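Local atomic coordinates of LP04448p (Drosophila melanogaster, PDB entry 2QK2), a protein that probably binds tubulin through this TOG domain, its second, and so helps an XMAP215-family protein (Mini spindles) act at microtubule plus ends. Residues P47-L61 and L81-Y95. Numbering follows the deposited sequence.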
loop_
_atom_site.group_PDB
_atom_site.type_symbol
_atom_site.label_atom_id
_atom_site.label_comp_id
_atom_site.label_asym_id
_atom_site.label_seq_id
_atom_site.Cartn_x
_atom_site.Cartn_y
_atom_site.Cartn_z
ATOM N N PRO A 47 -11.470 7.082 15.034
ATOM C CA PRO A 47 -10.822 5.886 14.484
ATOM C C PRO A 47 -11.772 4.805 13.969
ATOM O O PRO A 47 -11.376 3.958 13.166
ATOM C CB PRO A 47 -9.956 5.401 15.646
ATOM C CG PRO A 47 -10.751 5.809 16.841
ATOM C CD PRO A 47 -11.187 7.211 16.474
ATOM N N LYS A 48 -13.019 4.828 14.428
ATOM C CA LYS A 48 -14.006 3.843 13.990
ATOM C C LYS A 48 -15.034 4.551 13.113
ATOM O O LYS A 48 -15.742 5.451 13.564
ATOM C CB LYS A 48 -14.691 3.203 15.200
ATOM C CG LYS A 48 -15.627 2.057 14.861
ATOM C CD LYS A 48 -14.868 0.862 14.314
ATOM C CE LYS A 48 -15.807 -0.306 14.049
ATOM N NZ LYS A 48 -15.087 -1.517 13.551
ATOM N N LEU A 49 -15.118 4.136 11.855
ATOM C CA LEU A 49 -16.031 4.768 10.914
ATOM C C LEU A 49 -17.285 3.969 10.601
ATOM O O LEU A 49 -17.247 2.753 10.417
ATOM C CB LEU A 49 -15.286 5.092 9.616
ATOM C CG LEU A 49 -14.041 5.968 9.812
ATOM C CD1 LEU A 49 -13.296 6.141 8.497
ATOM C CD2 LEU A 49 -14.462 7.320 10.377
ATOM N N GLU A 50 -18.402 4.681 10.536
ATOM C CA GLU A 50 -19.699 4.092 10.234
ATOM C C GLU A 50 -19.773 3.718 8.750
ATOM O O GLU A 50 -19.050 4.282 7.922
ATOM C CB GLU A 50 -20.782 5.117 10.569
ATOM C CG GLU A 50 -22.208 4.625 10.481
ATOM C CD GLU A 50 -23.196 5.731 10.807
ATOM O OE1 GLU A 50 -23.396 6.625 9.954
ATOM O OE2 GLU A 50 -23.756 5.719 11.923
ATOM N N ASN A 51 -20.637 2.764 8.416
ATOM C CA ASN A 51 -20.808 2.358 7.024
ATOM C C ASN A 51 -21.361 3.555 6.262
ATOM O O ASN A 51 -21.987 4.427 6.854
ATOM C CB ASN A 51 -21.801 1.203 6.915
ATOM C CG ASN A 51 -21.337 -0.029 7.647
ATOM O OD1 ASN A 51 -20.280 -0.580 7.346
ATOM N ND2 ASN A 51 -22.128 -0.471 8.621
ATOM N N GLY A 52 -21.135 3.597 4.954
ATOM C CA GLY A 52 -21.634 4.714 4.170
ATOM C C GLY A 52 -21.121 4.716 2.747
ATOM O O GLY A 52 -20.410 3.798 2.342
ATOM N N GLU A 53 -21.484 5.744 1.983
ATOM C CA GLU A 53 -21.047 5.860 0.594
ATOM C C GLU A 53 -19.767 6.690 0.539
ATOM O O GLU A 53 -19.820 7.910 0.409
ATOM C CB GLU A 53 -22.131 6.543 -0.244
ATOM C CG GLU A 53 -23.480 5.835 -0.225
ATOM C CD GLU A 53 -23.381 4.393 -0.666
ATOM O OE1 GLU A 53 -22.756 4.141 -1.720
ATOM O OE2 GLU A 53 -23.924 3.513 0.036
ATOM N N TYR A 54 -18.618 6.027 0.626
ATOM C CA TYR A 54 -17.336 6.731 0.611
ATOM C C TYR A 54 -16.737 6.905 -0.777
ATOM O O TYR A 54 -15.668 7.506 -0.929
ATOM C CB TYR A 54 -16.333 6.006 1.517
ATOM C CG TYR A 54 -16.688 6.074 2.984
ATOM C CD1 TYR A 54 -17.452 5.074 3.592
ATOM C CD2 TYR A 54 -16.281 7.157 3.761
ATOM C CE1 TYR A 54 -17.803 5.160 4.952
ATOM C CE2 TYR A 54 -16.621 7.254 5.104
ATOM C CZ TYR A 54 -17.380 6.257 5.696
ATOM O OH TYR A 54 -17.706 6.368 7.030
ATOM N N GLY A 55 -17.421 6.390 -1.789
ATOM C CA GLY A 55 -16.914 6.497 -3.145
ATOM C C GLY A 55 -16.454 7.888 -3.566
ATOM O O GLY A 55 -15.357 8.046 -4.115
ATOM N N ALA A 56 -17.283 8.901 -3.317
ATOM C CA ALA A 56 -16.943 10.271 -3.705
ATOM C C ALA A 56 -15.689 10.753 -2.988
ATOM O O ALA A 56 -14.836 11.413 -3.585
ATOM C CB ALA A 56 -18.123 11.224 -3.408
ATOM N N LEU A 57 -15.577 10.419 -1.707
ATOM C CA LEU A 57 -14.421 10.830 -0.925
ATOM C C LEU A 57 -13.147 10.154 -1.437
ATOM O O LEU A 57 -12.116 10.803 -1.613
ATOM C CB LEU A 57 -14.638 10.503 0.561
ATOM C CG LEU A 57 -13.468 10.858 1.487
ATOM C CD1 LEU A 57 -13.074 12.323 1.301
ATOM C CD2 LEU A 57 -13.854 10.579 2.935
ATOM N N VAL A 58 -13.218 8.851 -1.687
ATOM C CA VAL A 58 -12.055 8.123 -2.187
ATOM C C VAL A 58 -11.605 8.687 -3.539
ATOM O O VAL A 58 -10.409 8.861 -3.790
ATOM C CB VAL A 58 -12.358 6.604 -2.317
ATOM C CG1 VAL A 58 -11.159 5.874 -2.959
ATOM C CG2 VAL A 58 -12.638 6.015 -0.927
ATOM N N SER A 59 -12.565 8.983 -4.408
ATOM C CA SER A 59 -12.242 9.541 -5.714
ATOM C C SER A 59 -11.562 10.908 -5.557
ATOM O O SER A 59 -10.591 11.209 -6.253
ATOM C CB SER A 59 -13.516 9.683 -6.551
ATOM O OG SER A 59 -13.224 10.174 -7.851
ATOM N N ALA A 60 -12.071 11.731 -4.643
ATOM C CA ALA A 60 -11.495 13.057 -4.412
ATOM C C ALA A 60 -10.050 12.936 -3.924
ATOM O O ALA A 60 -9.169 13.661 -4.382
ATOM C CB ALA A 60 -12.338 13.831 -3.386
ATOM N N LEU A 61 -9.811 12.019 -2.990
ATOM C CA LEU A 61 -8.467 11.820 -2.471
ATOM C C LEU A 61 -7.534 11.296 -3.558
ATOM O O LEU A 61 -6.398 11.756 -3.679
ATOM C CB LEU A 61 -8.485 10.854 -1.279
ATOM C CG LEU A 61 -9.171 11.417 -0.029
ATOM C CD1 LEU A 61 -9.173 10.353 1.067
ATOM C CD2 LEU A 61 -8.437 12.679 0.450
ATOM N N LEU A 81 -6.219 9.027 3.129
ATOM C CA LEU A 81 -6.662 7.786 2.510
ATOM C C LEU A 81 -6.303 6.600 3.408
ATOM O O LEU A 81 -7.087 5.658 3.561
ATOM C CB LEU A 81 -6.020 7.621 1.129
ATOM C CG LEU A 81 -6.510 6.440 0.280
ATOM C CD1 LEU A 81 -8.019 6.530 0.066
ATOM C CD2 LEU A 81 -5.789 6.449 -1.055
ATOM N N ALA A 82 -5.119 6.664 4.008
ATOM C CA ALA A 82 -4.657 5.611 4.908
ATOM C C ALA A 82 -5.575 5.520 6.128
ATOM O O ALA A 82 -6.002 4.433 6.509
ATOM C CB ALA A 82 -3.220 5.897 5.357
ATOM N N LEU A 83 -5.887 6.664 6.733
ATOM C CA LEU A 83 -6.749 6.677 7.910
ATOM C C LEU A 83 -8.157 6.217 7.556
ATOM O O LEU A 83 -8.816 5.542 8.351
ATOM C CB LEU A 83 -6.794 8.076 8.533
ATOM C CG LEU A 83 -5.458 8.597 9.082
ATOM C CD1 LEU A 83 -5.592 10.058 9.481
ATOM C CD2 LEU A 83 -5.027 7.756 10.266
ATOM N N LEU A 84 -8.614 6.572 6.361
ATOM C CA LEU A 84 -9.940 6.169 5.922
ATOM C C LEU A 84 -9.972 4.643 5.763
ATOM O O LEU A 84 -10.904 3.975 6.222
ATOM C CB LEU A 84 -10.285 6.846 4.589
ATOM C CG LEU A 84 -11.634 6.498 3.944
ATOM C CD1 LEU A 84 -12.782 6.937 4.855
ATOM C CD2 LEU A 84 -11.737 7.188 2.585
ATOM N N ALA A 85 -8.946 4.090 5.119
ATOM C CA ALA A 85 -8.889 2.645 4.912
ATOM C C ALA A 85 -8.799 1.907 6.250
ATOM O O ALA A 85 -9.387 0.841 6.409
ATOM C CB ALA A 85 -7.706 2.283 4.021
ATOM N N LYS A 86 -8.076 2.480 7.209
ATOM C CA LYS A 86 -7.945 1.871 8.532
ATOM C C LYS A 86 -9.243 1.939 9.331
ATOM O O LYS A 86 -9.581 1.006 10.057
ATOM C CB LYS A 86 -6.874 2.573 9.363
ATOM C CG LYS A 86 -5.446 2.315 8.955
ATOM C CD LYS A 86 -4.504 2.838 10.034
ATOM C CE LYS A 86 -4.808 2.174 11.378
ATOM N NZ LYS A 86 -3.946 2.665 12.491
ATOM N N GLY A 87 -9.949 3.059 9.221
ATOM C CA GLY A 87 -11.182 3.230 9.969
ATOM C C GLY A 87 -12.337 2.392 9.468
ATOM O O GLY A 87 -13.306 2.170 10.195
ATOM N N LEU A 88 -12.229 1.932 8.228
ATOM C CA LEU A 88 -13.264 1.123 7.594
ATOM C C LEU A 88 -12.875 -0.354 7.580
ATOM O O LEU A 88 -13.725 -1.228 7.402
ATOM C CB LEU A 88 -13.480 1.604 6.154
ATOM C CG LEU A 88 -14.727 2.405 5.741
ATOM C CD1 LEU A 88 -15.384 3.077 6.923
ATOM C CD2 LEU A 88 -14.322 3.422 4.689
ATOM N N ALA A 89 -11.586 -0.627 7.757
ATOM C CA ALA A 89 -11.083 -1.999 7.747
ATOM C C ALA A 89 -11.612 -2.719 6.507
ATOM O O ALA A 89 -11.488 -2.208 5.398
ATOM C CB ALA A 89 -11.510 -2.724 9.021
ATOM N N LYS A 90 -12.219 -3.889 6.691
ATOM C CA LYS A 90 -12.748 -4.656 5.562
ATOM C C LYS A 90 -13.846 -3.927 4.799
ATOM O O LYS A 90 -14.122 -4.258 3.647
ATOM C CB LYS A 90 -13.281 -6.011 6.034
ATOM C CG LYS A 90 -12.238 -6.892 6.712
ATOM C CD LYS A 90 -11.188 -7.397 5.740
ATOM C CE LYS A 90 -10.140 -8.229 6.467
ATOM N NZ LYS A 90 -10.756 -9.356 7.229
ATOM N N ARG A 91 -14.482 -2.947 5.438
ATOM C CA ARG A 91 -15.537 -2.178 4.779
ATOM C C ARG A 91 -14.959 -1.353 3.625
ATOM O O ARG A 91 -15.704 -0.750 2.854
ATOM C CB ARG A 91 -16.231 -1.229 5.767
ATOM C CG ARG A 91 -17.374 -1.826 6.592
ATOM C CD ARG A 91 -16.908 -2.446 7.903
ATOM N NE ARG A 91 -16.217 -1.496 8.779
ATOM C CZ ARG A 91 -16.742 -0.367 9.255
ATOM N NH1 ARG A 91 -17.985 -0.015 8.945
ATOM N NH2 ARG A 91 -16.018 0.417 10.045
ATOM N N PHE A 92 -13.633 -1.329 3.503
ATOM C CA PHE A 92 -12.984 -0.560 2.437
ATOM C C PHE A 92 -12.749 -1.398 1.181
ATOM O O PHE A 92 -12.435 -0.860 0.116
ATOM C CB PHE A 92 -11.633 0.002 2.929
ATOM C CG PHE A 92 -11.049 1.067 2.025
ATOM C CD1 PHE A 92 -11.427 2.404 2.165
ATOM C CD2 PHE A 92 -10.158 0.725 1.005
ATOM C CE1 PHE A 92 -10.926 3.388 1.299
ATOM C CE2 PHE A 92 -9.655 1.697 0.135
ATOM C CZ PHE A 92 -10.039 3.032 0.282
ATOM N N SER A 93 -12.928 -2.714 1.303
ATOM C CA SER A 93 -12.678 -3.640 0.197
ATOM C C SER A 93 -13.172 -3.226 -1.183
ATOM O O SER A 93 -12.463 -3.408 -2.173
ATOM C CB SER A 93 -13.224 -5.038 0.532
ATOM O OG SER A 93 -14.639 -5.049 0.591
ATOM N N ASN A 94 -14.378 -2.674 -1.266
ATOM C CA ASN A 94 -14.914 -2.276 -2.566
ATOM C C ASN A 94 -14.189 -1.132 -3.268
ATOM O O ASN A 94 -14.346 -0.961 -4.473
ATOM C CB ASN A 94 -16.403 -1.934 -2.452
ATOM C CG ASN A 94 -17.284 -3.171 -2.462
ATOM O OD1 ASN A 94 -17.100 -4.069 -3.288
ATOM N ND2 ASN A 94 -18.248 -3.223 -1.548
ATOM N N TYR A 95 -13.400 -0.358 -2.527
ATOM C CA TYR A 95 -12.663 0.765 -3.117
ATOM C C TYR A 95 -11.199 0.413 -3.396
ATOM O O TYR A 95 -10.522 1.099 -4.165
ATOM C CB TYR A 95 -12.708 1.978 -2.181
ATOM C CG TYR A 95 -14.089 2.305 -1.655
ATOM C CD1 TYR A 95 -14.419 2.062 -0.323
ATOM C CD2 TYR A 95 -15.074 2.830 -2.495
ATOM C CE1 TYR A 95 -15.700 2.334 0.164
ATOM C CE2 TYR A 95 -16.364 3.107 -2.018
ATOM C CZ TYR A 95 -16.667 2.857 -0.689
ATOM O OH TYR A 95 -17.928 3.131 -0.200
HETATM O O HOH W 1 -13.656 -1.239 11.347
#
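The carbonyl oxygen of L49 takes two N-H groups from the guanidinium of R91. The NH2 bond is short, 2.7 Å from R91 NH2 to L49 O, and lies in the carbonyl plane; the NH1 bond to the same oxygen is weak. The contact belongs to a TOG domain built of HEAT repeats. It joins the loop 47-54 and helix 55-61 to helix 81-88, the turn after it and helix 93-105. R91 NH1 also reaches N51 OD1 at 2.9 Å, from above the amide plane. The amide and guanidinium planes stand 86° apart. The R91 chain bends at chi2 (89°) and again at chi3, which folds the guanidinium back over L88 CD1. A water accepts from both K48 NZ and R91 NH2, at about a right angle, bridging these like charges from one side and probably easing their repulsion. With an alanine in place of R91, L49 O and N51 OD1 would probably lose these donors, and the N51 amide would be freer to turn.

L49 N donates to G87 O, while P47 O meets G87 CA. G87 has no side chain, and L49 CD1 packs 3.9 Å from G87 CA. L88 CD2 sits over one face of the Y54 ring, 3.9 Å from its centroid, and L84 CD1 meets the same ring obliquely. L84 CD2 packs on L57 and V58, and L57 touches helix 20-24 and helix 29-45. V58 CG2 lies over one face of Y95 and also touches F92 CE1. Two tyrosine hydroxyls bond to the loop backbone: Y95 OH accepts from Y54 N across the contact at 3.1 Å, and within the loop Y54 OH donates to E50 O at 2.6 Å, in the carbonyl plane.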